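Local coordinates for tail fiber protein (Acinetobacter phage AM24, PDB 5W5P) that probably recognises and degrades the capsular polysaccharide of Acinetobacter baumannii, acting as a trimeric tailspike with a long parallel beta-helix, at residues I353-T358 and V367-N372; V389-S394 and P406-N411. All blocks are in the same frame, centred on the assembly; numbering follows the deposited sequence.

Contact 1: I353-T358 and V367-N372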
ATOM      1  N   ILE A 353      11.196  14.114   7.489  1.00 38.84           N
ATOM      2  CA  ILE A 353      11.943  13.057   6.823  1.00 35.38           C
ATOM      3  C   ILE A 353      13.160  13.679   6.156  1.00 38.30           C
ATOM      4  O   ILE A 353      13.054  14.716   5.494  1.00 42.20           O
ATOM      5  CB  ILE A 353      11.086  12.304   5.787  1.00 34.44           C
ATOM      6  CG1 ILE A 353       9.963  11.533   6.485  1.00 35.66           C
ATOM      7  CG2 ILE A 353      11.954  11.363   4.959  1.00 33.16           C
ATOM      8  CD1 ILE A 353       8.920  10.989   5.542  1.00 37.38           C
ATOM      9  N   GLU A 354      14.316  13.059   6.345  1.00 38.27           N
ATOM     10  CA  GLU A 354      15.529  13.420   5.638  1.00 38.97           C
ATOM     11  C   GLU A 354      15.903  12.274   4.711  1.00 41.82           C
ATOM     12  O   GLU A 354      15.913  11.113   5.130  1.00 43.03           O
ATOM     13  CB  GLU A 354      16.667  13.717   6.614  1.00 39.53           C
ATOM     14  CG  GLU A 354      18.036  13.784   5.957  1.00 41.22           C
ATOM     15  CD  GLU A 354      19.153  13.997   6.958  1.00 45.75           C
ATOM     16  OE1 GLU A 354      19.081  14.971   7.740  1.00 45.09           O
ATOM     17  OE2 GLU A 354      20.108  13.188   6.965  1.00 49.77           O
ATOM     18  N   LEU A 355      16.179  12.600   3.452  1.00 43.51           N
ATOM     19  CA  LEU A 355      16.655  11.645   2.466  1.00 42.68           C
ATOM     20  C   LEU A 355      18.027  12.080   1.970  1.00 44.97           C
ATOM     21  O   LEU A 355      18.501  13.183   2.259  1.00 43.89           O
ATOM     22  CB  LEU A 355      15.682  11.523   1.281  1.00 34.07           C
ATOM     23  CG  LEU A 355      14.218  11.208   1.602  1.00 40.47           C
ATOM     24  CD1 LEU A 355      13.366  11.189   0.331  1.00 34.49           C
ATOM     25  CD2 LEU A 355      14.087   9.886   2.381  1.00 33.22           C
ATOM     26  N   GLY A 356      18.670  11.193   1.218  1.00 48.11           N
ATOM     27  CA  GLY A 356      19.870  11.575   0.510  1.00 47.47           C
ATOM     28  C   GLY A 356      19.552  12.316  -0.775  1.00 46.31           C
ATOM     29  O   GLY A 356      18.570  12.028  -1.458  1.00 46.91           O
ATOM     30  N   LYS A 357      20.401  13.284  -1.112  1.00 43.64           N
ATOM     31  CA  LYS A 357      21.615  13.582  -0.364  1.00 40.14           C
ATOM     32  C   LYS A 357      21.402  14.693   0.655  1.00 44.11           C
ATOM     33  O   LYS A 357      20.737  15.694   0.377  1.00 49.75           O
ATOM     34  CB  LYS A 357      22.744  13.974  -1.330  1.00 42.08           C
ATOM     35  CG  LYS A 357      23.699  15.046  -0.809  1.00 39.16           C
ATOM     36  CD  LYS A 357      24.686  15.488  -1.881  1.00 41.09           C
ATOM     37  CE  LYS A 357      25.677  14.388  -2.226  1.00 40.87           C
ATOM     38  NZ  LYS A 357      26.670  14.151  -1.138  1.00 41.22           N
ATOM     39  N   THR A 358      21.978  14.507   1.841  1.00 42.41           N
ATOM     40  CA  THR A 358      22.018  15.543   2.867  1.00 40.26           C
ATOM     41  C   THR A 358      23.378  15.451   3.539  1.00 44.01           C
ATOM     42  O   THR A 358      23.691  14.440   4.175  1.00 47.00           O
ATOM     43  CB  THR A 358      20.883  15.384   3.881  1.00 41.35           C
ATOM     44  OG1 THR A 358      19.623  15.508   3.208  1.00 40.44           O
ATOM     45  CG2 THR A 358      20.976  16.457   4.957  1.00 38.41           C
ATOM     46  N   VAL A 367      11.921   7.423  -5.224  1.00 37.57           N
ATOM     47  CA  VAL A 367      11.199   7.579  -3.965  1.00 38.49           C
ATOM     48  C   VAL A 367       9.865   8.247  -4.261  1.00 40.06           C
ATOM     49  O   VAL A 367       9.815   9.253  -4.979  1.00 44.28           O
ATOM     50  CB  VAL A 367      12.000   8.407  -2.935  1.00 38.42           C
ATOM     51  CG1 VAL A 367      11.312   8.387  -1.574  1.00 32.76           C
ATOM     52  CG2 VAL A 367      13.429   7.900  -2.820  1.00 33.37           C
ATOM     53  N   THR A 368       8.781   7.695  -3.711  1.00 34.86           N
ATOM     54  CA  THR A 368       7.439   8.188  -3.999  1.00 35.97           C
ATOM     55  C   THR A 368       6.672   8.416  -2.707  1.00 40.58           C
ATOM     56  O   THR A 368       6.594   7.518  -1.861  1.00 42.32           O
ATOM     57  CB  THR A 368       6.674   7.208  -4.894  1.00 33.78           C
ATOM     58  OG1 THR A 368       7.502   6.826  -5.999  1.00 35.78           O
ATOM     59  CG2 THR A 368       5.400   7.852  -5.425  1.00 33.50           C
ATOM     60  N   PHE A 369       6.097   9.611  -2.567  1.00 41.82           N
ATOM     61  CA  PHE A 369       5.254   9.983  -1.433  1.00 36.65           C
ATOM     62  C   PHE A 369       3.819  10.134  -1.916  1.00 35.44           C
ATOM     63  O   PHE A 369       3.536  10.997  -2.749  1.00 36.76           O
ATOM     64  CB  PHE A 369       5.729  11.289  -0.798  1.00 35.07           C
ATOM     65  CG  PHE A 369       7.101  11.212  -0.210  1.00 35.98           C
ATOM     66  CD1 PHE A 369       8.222  11.380  -1.009  1.00 33.83           C
ATOM     67  CD2 PHE A 369       7.273  10.967   1.144  1.00 40.78           C
ATOM     68  CE1 PHE A 369       9.490  11.308  -0.470  1.00 37.31           C
ATOM     69  CE2 PHE A 369       8.542  10.897   1.694  1.00 43.90           C
ATOM     70  CZ  PHE A 369       9.652  11.069   0.887  1.00 41.27           C
ATOM     71  N   ILE A 370       2.917   9.309  -1.387  1.00 35.31           N
ATOM     72  CA  ILE A 370       1.520   9.300  -1.804  1.00 36.06           C
ATOM     73  C   ILE A 370       0.638   9.433  -0.570  1.00 38.40           C
ATOM     74  O   ILE A 370       0.742   8.627   0.361  1.00 38.09           O
ATOM     75  CB  ILE A 370       1.161   8.021  -2.580  1.00 38.59           C
ATOM     76  CG1 ILE A 370       2.111   7.834  -3.768  1.00 38.03           C
ATOM     77  CG2 ILE A 370      -0.289   8.070  -3.044  1.00 34.08           C
ATOM     78  CD1 ILE A 370       1.969   6.506  -4.449  1.00 37.22           C
ATOM     79  N   GLY A 371      -0.217  10.455  -0.559  1.00 38.45           N
ATOM     80  CA  GLY A 371      -1.316  10.517   0.390  1.00 38.33           C
ATOM     81  C   GLY A 371      -0.950  10.705   1.846  1.00 37.65           C
ATOM     82  O   GLY A 371      -1.706  10.281   2.724  1.00 37.42           O
ATOM     83  N   ASN A 372       0.182  11.336   2.133  1.00 39.93           N
ATOM     84  CA  ASN A 372       0.552  11.648   3.505  1.00 38.35           C
ATOM     85  C   ASN A 372      -0.096  12.955   3.946  1.00 40.79           C
ATOM     86  O   ASN A 372      -0.354  13.846   3.133  1.00 46.28           O
ATOM     87  CB  ASN A 372       2.071  11.755   3.645  1.00 35.21           C
ATOM     88  CG  ASN A 372       2.782  10.492   3.214  1.00 34.15           C
ATOM     89  OD1 ASN A 372       2.907   9.549   3.991  1.00 34.41           O
ATOM     90  ND2 ASN A 372       3.247  10.464   1.970  1.00 34.17           N
TER

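Contact 2: V389-S394 and P406-N411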
ATOM      1  N   VAL A 389      10.072  17.030   3.831  1.00 40.67           N
ATOM      2  CA  VAL A 389      11.033  16.042   3.337  1.00 38.63           C
ATOM      3  C   VAL A 389      12.246  16.805   2.810  1.00 39.19           C
ATOM      4  O   VAL A 389      12.138  17.531   1.815  1.00 41.70           O
ATOM      5  CB  VAL A 389      10.432  15.149   2.242  1.00 40.21           C
ATOM      6  CG1 VAL A 389      11.429  14.083   1.801  1.00 38.76           C
ATOM      7  CG2 VAL A 389       9.120  14.516   2.714  1.00 33.52           C
ATOM      8  N   LYS A 390      13.395  16.642   3.463  1.00 42.27           N
ATOM      9  CA  LYS A 390      14.610  17.380   3.125  1.00 43.04           C
ATOM     10  C   LYS A 390      15.609  16.479   2.411  1.00 41.83           C
ATOM     11  O   LYS A 390      15.919  15.380   2.891  1.00 39.89           O
ATOM     12  CB  LYS A 390      15.259  17.977   4.374  1.00 41.26           C
ATOM     13  CG  LYS A 390      14.906  19.428   4.600  1.00 42.66           C
ATOM     14  CD  LYS A 390      15.681  20.022   5.758  1.00 42.77           C
ATOM     15  CE  LYS A 390      15.174  21.418   6.065  1.00 41.13           C
ATOM     16  NZ  LYS A 390      15.727  21.943   7.331  1.00 43.91           N
ATOM     17  N   PHE A 391      16.127  16.958   1.283  1.00 40.07           N
ATOM     18  CA  PHE A 391      17.107  16.228   0.488  1.00 40.00           C
ATOM     19  C   PHE A 391      17.645  17.160  -0.592  1.00 42.68           C
ATOM     20  O   PHE A 391      17.089  18.231  -0.853  1.00 41.67           O
ATOM     21  CB  PHE A 391      16.501  14.965  -0.136  1.00 39.79           C
ATOM     22  CG  PHE A 391      15.369  15.235  -1.091  1.00 38.51           C
ATOM     23  CD1 PHE A 391      14.067  15.336  -0.633  1.00 42.04           C
ATOM     24  CD2 PHE A 391      15.608  15.378  -2.451  1.00 40.21           C
ATOM     25  CE1 PHE A 391      13.023  15.581  -1.516  1.00 43.57           C
ATOM     26  CE2 PHE A 391      14.571  15.623  -3.336  1.00 35.04           C
ATOM     27  CZ  PHE A 391      13.278  15.724  -2.867  1.00 40.07           C
ATOM     28  N   THR A 392      18.740  16.736  -1.220  1.00 41.96           N
ATOM     29  CA  THR A 392      19.300  17.416  -2.380  1.00 41.38           C
ATOM     30  C   THR A 392      19.311  16.442  -3.550  1.00 42.96           C
ATOM     31  O   THR A 392      19.890  15.353  -3.451  1.00 45.84           O
ATOM     32  CB  THR A 392      20.711  17.934  -2.094  1.00 42.65           C
ATOM     33  OG1 THR A 392      20.722  18.636  -0.845  1.00 45.52           O
ATOM     34  CG2 THR A 392      21.171  18.868  -3.197  1.00 39.61           C
ATOM     35  N   ALA A 393      18.658  16.823  -4.644  1.00 41.70           N
ATOM     36  CA  ALA A 393      18.635  16.022  -5.858  1.00 44.72           C
ATOM     37  C   ALA A 393      19.861  16.317  -6.717  1.00 44.17           C
ATOM     38  O   ALA A 393      20.509  17.358  -6.583  1.00 43.52           O
ATOM     39  CB  ALA A 393      17.355  16.286  -6.659  1.00 43.77           C
ATOM     40  N   SER A 394      20.177  15.382  -7.607  1.00 43.26           N
ATOM     41  CA  SER A 394      21.320  15.510  -8.512  1.00 43.17           C
ATOM     42  C   SER A 394      20.802  16.036  -9.849  1.00 45.10           C
ATOM     43  O   SER A 394      20.410  15.270 -10.729  1.00 48.57           O
ATOM     44  CB  SER A 394      22.036  14.173  -8.664  1.00 43.43           C
ATOM     45  OG  SER A 394      22.996  14.224  -9.706  1.00 50.44           O
ATOM     46  N   PRO A 406      12.765  12.261  -6.083  1.00 38.60           N
ATOM     47  CA  PRO A 406      11.486  11.793  -5.541  1.00 38.89           C
ATOM     48  C   PRO A 406      10.304  12.569  -6.102  1.00 37.90           C
ATOM     49  O   PRO A 406      10.420  13.720  -6.526  1.00 39.79           O
ATOM     50  CB  PRO A 406      11.631  12.028  -4.031  1.00 37.10           C
ATOM     51  CG  PRO A 406      13.097  12.160  -3.791  1.00 36.81           C
ATOM     52  CD  PRO A 406      13.650  12.788  -5.032  1.00 38.83           C
ATOM     53  N   THR A 407       9.145  11.914  -6.093  1.00 37.26           N
ATOM     54  CA  THR A 407       7.906  12.521  -6.555  1.00 38.15           C
ATOM     55  C   THR A 407       6.883  12.520  -5.424  1.00 36.76           C
ATOM     56  O   THR A 407       6.985  11.752  -4.463  1.00 36.39           O
ATOM     57  CB  THR A 407       7.340  11.796  -7.794  1.00 37.89           C
ATOM     58  OG1 THR A 407       6.888  10.485  -7.435  1.00 35.83           O
ATOM     59  CG2 THR A 407       8.407  11.679  -8.887  1.00 32.13           C
ATOM     60  N   PHE A 408       5.906  13.417  -5.538  1.00 37.72           N
ATOM     61  CA  PHE A 408       4.878  13.603  -4.520  1.00 38.29           C
ATOM     62  C   PHE A 408       3.513  13.617  -5.192  1.00 36.54           C
ATOM     63  O   PHE A 408       3.283  14.405  -6.114  1.00 36.14           O
ATOM     64  CB  PHE A 408       5.095  14.908  -3.738  1.00 39.15           C
ATOM     65  CG  PHE A 408       6.308  14.895  -2.843  1.00 35.81           C
ATOM     66  CD1 PHE A 408       7.579  15.096  -3.365  1.00 33.03           C
ATOM     67  CD2 PHE A 408       6.172  14.698  -1.478  1.00 35.25           C
ATOM     68  CE1 PHE A 408       8.691  15.090  -2.545  1.00 35.97           C
ATOM     69  CE2 PHE A 408       7.278  14.686  -0.648  1.00 39.05           C
ATOM     70  CZ  PHE A 408       8.543  14.882  -1.182  1.00 39.42           C
ATOM     71  N   VAL A 409       2.610  12.755  -4.728  1.00 33.77           N
ATOM     72  CA  VAL A 409       1.277  12.623  -5.303  1.00 37.05           C
ATOM     73  C   VAL A 409       0.255  12.643  -4.171  1.00 41.48           C
ATOM     74  O   VAL A 409       0.312  11.808  -3.262  1.00 44.77           O
ATOM     75  CB  VAL A 409       1.132  11.335  -6.131  1.00 42.70           C
ATOM     76  CG1 VAL A 409      -0.331  11.114  -6.538  1.00 32.22           C
ATOM     77  CG2 VAL A 409       2.054  11.365  -7.355  1.00 31.95           C
ATOM     78  N   GLY A 410      -0.675  13.595  -4.226  1.00 38.26           N
ATOM     79  CA  GLY A 410      -1.842  13.568  -3.364  1.00 36.49           C
ATOM     80  C   GLY A 410      -1.588  13.758  -1.884  1.00 38.19           C
ATOM     81  O   GLY A 410      -2.410  13.326  -1.069  1.00 37.97           O
ATOM     82  N   ASN A 411      -0.479  14.393  -1.510  1.00 39.58           N
ATOM     83  CA  ASN A 411      -0.166  14.661  -0.113  1.00 36.22           C
ATOM     84  C   ASN A 411      -0.814  15.964   0.346  1.00 39.35           C
ATOM     85  O   ASN A 411      -1.265  16.779  -0.459  1.00 46.51           O
ATOM     86  CB  ASN A 411       1.347  14.734   0.103  1.00 33.98           C
ATOM     87  CG  ASN A 411       2.068  13.494  -0.393  1.00 40.09           C
ATOM     88  OD1 ASN A 411       2.135  12.479   0.308  1.00 39.22           O
ATOM     89  ND2 ASN A 411       2.609  13.567  -1.613  1.00 41.81           N
TER

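Contact 1: I353-T358 and V367-N372
Ile-353 and Leu-355 close on the rim of the Phe-369 ring inside a parallel beta-helix, where side chains from two faces of one coil meet in the interior. Strand 353-354 and strand 365-375 face each other across this core: the CA atoms of Ile-353 and Phe-369 are 11.1 Å apart, so only side chains bridge the gap. The contact is wholly apolar and buries 144 Å². The Leu-355 methyl CD1 lies in the plane of the ring at its far edge, 3.8 Å from Phe-369 CZ. The same methyl also reaches Val-367 CG1 at 4.0 Å, and so fills the corner between the ring and the valine. Ile-353 approaches the neighbouring part of the edge, its CD1 3.9 Å from Phe-369 CE2, the two side chains overlapping side by side as they extend from facing strands. With CG opposite the carbonyl carbon (chi1 -63°), Phe-369 sends its ring into the interior, leaving its faces to aromatic neighbours; Phe-333 of the preceding coil stacks on it. The outer side of the same strand belongs to the trimer interface, where Ile-370 packs on Ile-370 of the third subunit. Where the strand is interrupted, Gly-371 takes up positive phi and bends the chain, and Asn-372 points back into the coil stack. Its ND2 donates to Phe-333 O and Asn-411 OD1 while its OD1 accepts from Asn-336 N, which satisfies the buried amide and joins three coils. At the other end of the contact, beyond Leu-355, the peptide between Gly-356 and Lys-357 is cis. There Thr-358 OG1 donates to Leu-355 O over 2.8 Å, nearly in line with the carbonyl, at a C=O...OG1 angle of 173°.

Contact 2: V389-S394 and P406-N411
In one coil of the parallel beta-helix, a coil after that of strand 353-354, the interior is closed by Val-389 and Phe-391 meeting Pro-406 and Phe-408, all four side chains buried, with 184 Å² covered. Pro-406 lies over one face of the Phe-391 ring in a CH-pi contact: its CG is 4.0 Å from the centroid of the Phe-391 ring and 23° off the normal, displaced toward the rim. The proline ring leans further over that rim, and its CD comes within 3.4 Å of Phe-391 CE2, a tight approach. Phe-391 meets it with CG held between its own backbone N and carbonyl carbon (chi1 62°), a constrained rotamer that turns the ring so that one face meets the proline. The two phenylalanines do not stack on each other; each lies at the other's edge, Phe-391 CE1 being 4.5 Å from Phe-408 CE1. Val-389 instead comes against the end of the Phe-408 ring from the opposite direction, its CB in the ring plane 3.9 Å from Phe-408 CZ. Trp-419, from a segment farther along the chain, stacks on the Phe-408 ring, and Ser-420 OG bonds to the backbone N of Phe-391. Beyond the strand, Gly-410 turns with positive phi, and Asn-411 ND2 donates both to Phe-369 O and to Asn-430 OD1. Outside the core, Lys-390 NZ is held by the carbonyls of Leu-349 and Asn-385. One of the two valine methyls extends the apolar contact along the ring edge, Val-389 CG2 lying 3.8 Å from Phe-408 CE2.

In the fold
Contact 1 closes before contact 2 opens along the chain, and their centres lie 5 Å apart as successive coils of one beta-helix. Strands 353-354 and 389-390 are parallel neighbours on one face, strands 365-375 and 407-409 on another. Backbone bonds probably join the coils on both sides: Lys-357 O lies 2.8 Å from Thr-392 N, and Phe-369 O 2.8 Å from Val-409 N. Between them Phe-369 stacks on Phe-408, so the aromatic core continues from coil to coil. Both contacts also touch the second subunit, Val-409 packing on Thr-368 of that copy, which places them within the trimeric shaft of the tailspike.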